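Local atomic coordinates of amicyanin (Paracoccus versutus, PDB entry 1ID2), a protein that binds a type 1 (blue) copper ion within a beta-barrel fold and carries electrons, probably accepting them from methylamine dehydrogenase. Residues M52-V63 and Y89-M99. Sequence-based numbering, arbitrary orientation.
Sequences MPHNVAFKKGIV and YDYFCTPHPFM. With CU (copper (II) ion), chain D.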
loop_
_atom_site.group_PDB
_atom_site.type_symbol
_atom_site.label_atom_id
_atom_site.label_comp_id
_atom_site.label_asym_id
_atom_site.label_seq_id
_atom_site.Cartn_x
_atom_site.Cartn_y
_atom_site.Cartn_z
ATOM N N MET A 52 9.268 2.735 13.440
ATOM C CA MET A 52 9.053 1.320 13.112
ATOM C C MET A 52 8.858 1.152 11.614
ATOM O O MET A 52 7.939 1.713 11.038
ATOM C CB MET A 52 7.803 0.795 13.808
ATOM C CG MET A 52 7.560 -0.690 13.613
ATOM S SD MET A 52 8.648 -1.683 14.615
ATOM C CE MET A 52 7.699 -1.809 16.149
ATOM N N PRO A 53 9.631 0.270 10.993
ATOM C CA PRO A 53 9.414 0.162 9.553
ATOM C C PRO A 53 8.177 -0.670 9.256
ATOM O O PRO A 53 7.875 -1.627 9.967
ATOM C CB PRO A 53 10.708 -0.482 9.050
ATOM C CG PRO A 53 11.714 -0.188 10.154
ATOM C CD PRO A 53 10.905 -0.340 11.400
ATOM N N HIS A 54 7.485 -0.311 8.183
ATOM C CA HIS A 54 6.242 -0.950 7.789
ATOM C C HIS A 54 6.240 -1.089 6.274
ATOM O O HIS A 54 6.887 -0.301 5.588
ATOM C CB HIS A 54 5.056 -0.114 8.239
ATOM C CG HIS A 54 4.928 0.005 9.736
ATOM N ND1 HIS A 54 4.678 -1.083 10.533
ATOM C CD2 HIS A 54 4.892 1.123 10.500
ATOM C CE1 HIS A 54 4.499 -0.608 11.751
ATOM N NE2 HIS A 54 4.617 0.711 11.789
ATOM N N ASN A 55 5.680 -2.180 5.764
ATOM C CA ASN A 55 5.499 -2.318 4.320
ATOM C C ASN A 55 4.054 -2.655 3.979
ATOM O O ASN A 55 3.165 -2.523 4.838
ATOM C CB ASN A 55 6.452 -3.373 3.729
ATOM C CG ASN A 55 6.000 -4.799 3.995
ATOM O OD1 ASN A 55 5.312 -5.049 4.965
ATOM N ND2 ASN A 55 6.474 -5.750 3.190
ATOM N N VAL A 56 3.801 -2.868 2.684
ATOM C CA VAL A 56 2.491 -3.321 2.193
ATOM C C VAL A 56 2.712 -4.632 1.462
ATOM O O VAL A 56 3.642 -4.720 0.657
ATOM C CB VAL A 56 1.859 -2.271 1.221
ATOM C CG1 VAL A 56 0.624 -2.826 0.539
ATOM C CG2 VAL A 56 1.466 -1.045 1.998
ATOM N N ALA A 57 2.017 -5.690 1.899
ATOM C CA ALA A 57 2.170 -7.024 1.312
ATOM C C ALA A 57 0.840 -7.733 1.045
ATOM O O ALA A 57 -0.205 -7.394 1.626
ATOM C CB ALA A 57 3.068 -7.895 2.199
ATOM N N PHE A 58 0.859 -8.604 0.042
ATOM C CA PHE A 58 -0.340 -9.321 -0.394
ATOM C C PHE A 58 0.034 -10.802 -0.404
ATOM O O PHE A 58 1.154 -11.156 -0.769
ATOM C CB PHE A 58 -0.782 -8.884 -1.812
ATOM C CG PHE A 58 -1.200 -7.405 -1.934
ATOM C CD1 PHE A 58 -2.492 -7.002 -1.653
ATOM C CD2 PHE A 58 -0.292 -6.434 -2.338
ATOM C CE1 PHE A 58 -2.869 -5.652 -1.754
ATOM C CE2 PHE A 58 -0.668 -5.091 -2.442
ATOM C CZ PHE A 58 -1.947 -4.703 -2.149
ATOM N N LYS A 59 -0.833 -11.637 0.161
ATOM C CA LYS A 59 -0.688 -13.094 0.069
ATOM C C LYS A 59 -0.843 -13.541 -1.395
ATOM O O LYS A 59 -1.276 -12.763 -2.250
ATOM C CB LYS A 59 -1.769 -13.796 0.909
ATOM C CG LYS A 59 -1.701 -13.583 2.421
ATOM C CD LYS A 59 -0.701 -14.534 3.041
ATOM C CE LYS A 59 -0.413 -14.204 4.495
ATOM N NZ LYS A 59 0.992 -14.596 4.846
ATOM N N LYS A 60 -0.603 -14.827 -1.645
ATOM C CA LYS A 60 -0.757 -15.403 -2.976
ATOM C C LYS A 60 -2.198 -15.253 -3.428
ATOM O O LYS A 60 -3.121 -15.447 -2.636
ATOM C CB LYS A 60 -0.414 -16.896 -2.964
ATOM C CG LYS A 60 0.962 -17.248 -3.513
ATOM C CD LYS A 60 0.971 -18.622 -4.193
ATOM C CE LYS A 60 0.158 -19.664 -3.418
ATOM N NZ LYS A 60 0.706 -19.970 -2.056
ATOM N N GLY A 61 -2.389 -14.956 -4.708
ATOM C CA GLY A 61 -3.715 -15.054 -5.286
ATOM C C GLY A 61 -4.531 -13.801 -5.125
ATOM O O GLY A 61 -5.720 -13.800 -5.435
ATOM N N ILE A 62 -3.914 -12.739 -4.615
ATOM C CA ILE A 62 -4.660 -11.514 -4.336
ATOM C C ILE A 62 -4.453 -10.454 -5.434
ATOM O O ILE A 62 -5.413 -10.048 -6.082
ATOM C CB ILE A 62 -4.306 -10.946 -2.924
ATOM C CG1 ILE A 62 -4.565 -12.012 -1.850
ATOM C CG2 ILE A 62 -5.117 -9.692 -2.632
ATOM C CD1 ILE A 62 -6.019 -12.338 -1.607
ATOM N N VAL A 63 -3.205 -10.058 -5.687
ATOM C CA VAL A 63 -2.928 -9.123 -6.777
ATOM C C VAL A 63 -2.291 -9.804 -7.971
ATOM O O VAL A 63 -1.909 -9.144 -8.937
ATOM C CB VAL A 63 -2.004 -7.965 -6.342
ATOM C CG1 VAL A 63 -2.797 -6.983 -5.522
ATOM C CG2 VAL A 63 -0.770 -8.493 -5.599
ATOM N N TYR A 89 -8.834 -6.016 -2.290
ATOM C CA TYR A 89 -7.452 -6.433 -2.099
ATOM C C TYR A 89 -7.072 -6.166 -0.654
ATOM O O TYR A 89 -7.185 -5.047 -0.181
ATOM C CB TYR A 89 -6.528 -5.640 -3.027
ATOM C CG TYR A 89 -6.939 -5.682 -4.477
ATOM C CD1 TYR A 89 -6.395 -6.623 -5.330
ATOM C CD2 TYR A 89 -7.945 -4.853 -4.970
ATOM C CE1 TYR A 89 -6.836 -6.767 -6.623
ATOM C CE2 TYR A 89 -8.404 -4.994 -6.273
ATOM C CZ TYR A 89 -7.841 -5.969 -7.092
ATOM O OH TYR A 89 -8.314 -6.212 -8.362
ATOM N N ASP A 90 -6.803 -7.239 0.070
ATOM C CA ASP A 90 -6.308 -7.192 1.444
ATOM C C ASP A 90 -4.804 -7.104 1.423
ATOM O O ASP A 90 -4.159 -7.920 0.767
ATOM C CB ASP A 90 -6.647 -8.481 2.196
ATOM C CG ASP A 90 -8.093 -8.828 2.121
ATOM O OD1 ASP A 90 -8.429 -9.810 1.404
ATOM O OD2 ASP A 90 -8.866 -8.112 2.803
ATOM N N TYR A 91 -4.247 -6.293 2.313
ATOM C CA TYR A 91 -2.810 -6.311 2.510
ATOM C C TYR A 91 -2.556 -6.372 3.997
ATOM O O TYR A 91 -3.467 -6.165 4.801
ATOM C CB TYR A 91 -2.142 -5.072 1.895
ATOM C CG TYR A 91 -2.685 -3.761 2.410
ATOM C CD1 TYR A 91 -2.079 -3.104 3.475
ATOM C CD2 TYR A 91 -3.841 -3.200 1.861
ATOM C CE1 TYR A 91 -2.615 -1.941 3.994
ATOM C CE2 TYR A 91 -4.379 -2.035 2.372
ATOM C CZ TYR A 91 -3.756 -1.417 3.450
ATOM O OH TYR A 91 -4.257 -0.241 3.941
ATOM N N PHE A 92 -1.303 -6.625 4.342
ATOM C CA PHE A 92 -0.870 -6.693 5.713
ATOM C C PHE A 92 0.597 -6.270 5.704
ATOM O O PHE A 92 1.186 -6.053 4.641
ATOM C CB PHE A 92 -1.038 -8.136 6.254
ATOM C CG PHE A 92 -0.270 -9.167 5.470
ATOM C CD1 PHE A 92 -0.752 -9.627 4.251
ATOM C CD2 PHE A 92 0.993 -9.579 5.881
ATOM C CE1 PHE A 92 0.013 -10.455 3.451
ATOM C CE2 PHE A 92 1.766 -10.420 5.076
ATOM C CZ PHE A 92 1.263 -10.852 3.844
ATOM N N CYS A 93 1.162 -6.088 6.888
ATOM C CA CYS A 93 2.536 -5.660 7.022
ATOM C C CYS A 93 3.315 -6.898 7.372
ATOM O O CYS A 93 2.908 -7.656 8.238
ATOM C CB CYS A 93 2.651 -4.607 8.131
ATOM S SG CYS A 93 4.334 -4.140 8.432
ATOM N N THR A 94 4.327 -7.189 6.576
ATOM C CA THR A 94 4.992 -8.478 6.595
ATOM C C THR A 94 5.505 -8.881 7.976
ATOM O O THR A 94 5.263 -9.992 8.425
ATOM C CB THR A 94 6.158 -8.491 5.576
ATOM O OG1 THR A 94 5.624 -8.378 4.256
ATOM C CG2 THR A 94 6.968 -9.780 5.683
ATOM N N PRO A 95 6.221 -7.985 8.671
ATOM C CA PRO A 95 6.689 -8.375 10.000
ATOM C C PRO A 95 5.641 -8.201 11.123
ATOM O O PRO A 95 5.813 -8.721 12.232
ATOM C CB PRO A 95 7.911 -7.484 10.198
ATOM C CG PRO A 95 7.535 -6.241 9.467
ATOM C CD PRO A 95 6.848 -6.726 8.229
ATOM N N HIS A 96 4.525 -7.549 10.794
ATOM C CA HIS A 96 3.460 -7.241 11.749
ATOM C C HIS A 96 2.119 -7.613 11.139
ATOM O O HIS A 96 1.323 -6.730 10.783
ATOM C CB HIS A 96 3.465 -5.738 12.067
ATOM C CG HIS A 96 4.823 -5.183 12.394
ATOM N ND1 HIS A 96 5.299 -4.042 11.785
ATOM C CD2 HIS A 96 5.788 -5.696 13.200
ATOM C CE1 HIS A 96 6.532 -3.891 12.226
ATOM N NE2 HIS A 96 6.879 -4.872 13.078
ATOM N N PRO A 97 1.853 -8.927 10.974
ATOM C CA PRO A 97 0.702 -9.408 10.205
ATOM C C PRO A 97 -0.651 -9.103 10.860
ATOM O O PRO A 97 -1.695 -9.337 10.274
ATOM C CB PRO A 97 0.939 -10.913 10.110
ATOM C CG PRO A 97 2.274 -11.157 10.755
ATOM C CD PRO A 97 2.521 -10.043 11.662
ATOM N N PHE A 98 -0.628 -8.610 12.086
ATOM C CA PHE A 98 -1.840 -8.165 12.731
ATOM C C PHE A 98 -2.267 -6.834 12.157
ATOM O O PHE A 98 -3.368 -6.367 12.449
ATOM C CB PHE A 98 -1.616 -8.023 14.232
ATOM C CG PHE A 98 -0.408 -7.197 14.588
ATOM C CD1 PHE A 98 -0.516 -5.822 14.747
ATOM C CD2 PHE A 98 0.831 -7.792 14.756
ATOM C CE1 PHE A 98 0.583 -5.053 15.063
ATOM C CE2 PHE A 98 1.953 -7.019 15.098
ATOM C CZ PHE A 98 1.823 -5.654 15.250
ATOM N N MET A 99 -1.328 -6.139 11.511
ATOM C CA MET A 99 -1.640 -4.936 10.710
ATOM C C MET A 99 -2.199 -5.340 9.340
ATOM O O MET A 99 -1.516 -5.977 8.547
ATOM C CB MET A 99 -0.391 -4.072 10.482
ATOM C CG MET A 99 0.161 -3.358 11.708
ATOM S SD MET A 99 1.677 -2.450 11.296
ATOM C CE MET A 99 0.952 -1.058 10.372
HETATM CU CU CU D . 4.254 -3.017 10.135
HETATM O O HOH W 1 -3.316 -10.333 1.579
#
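His54 and His96 meet rim to rim across a copper ion, their ring planes turned 76° against each other, and each gives its ND1 to the metal. Cys93 supplies the third strong ligand, its SG 2.0 Å from the copper and in the plane of the His54 ring, at the edge. Met99 comes in at about a right angle to His54: its SD stands 2.9 Å from the copper as the longer, axial partner, and the bend at chi3 (74°) lays CE over one face of the imidazole. A hydrogen bond to Glu50 holds NE2 of His54. This is the type 1 blue copper site of the cupredoxin fold, with one histidine coming from 52-63 and the other three ligands from 89-99. Asn55 N donates a hydrogen bond to Cys93 SG (3.6 Å), so the thiolate sulfur accepts an N-H while it binds the copper. The Asn55 amide grips Thr94 twice: Thr94 N reaches a lone pair of Asn55 OD1 at 2.9 Å, nearly straight at 171°, and Asn55 ND2, also bonded to Gly70 O, reaches Thr94 OG1 within the amide plane. Farther from the copper, Ala57 and Phe92 form a single hydrogen-bonded antiparallel pair through both backbone N-H...O bonds. Ala57 CB sits over one face of the Phe92 ring; on the opposite side the Lys59 chain passes at about a right angle, its CE 3.8 Å from Phe92 CZ. The Phe58 ring is sandwiched between Tyr91 CB and Val63 CG1.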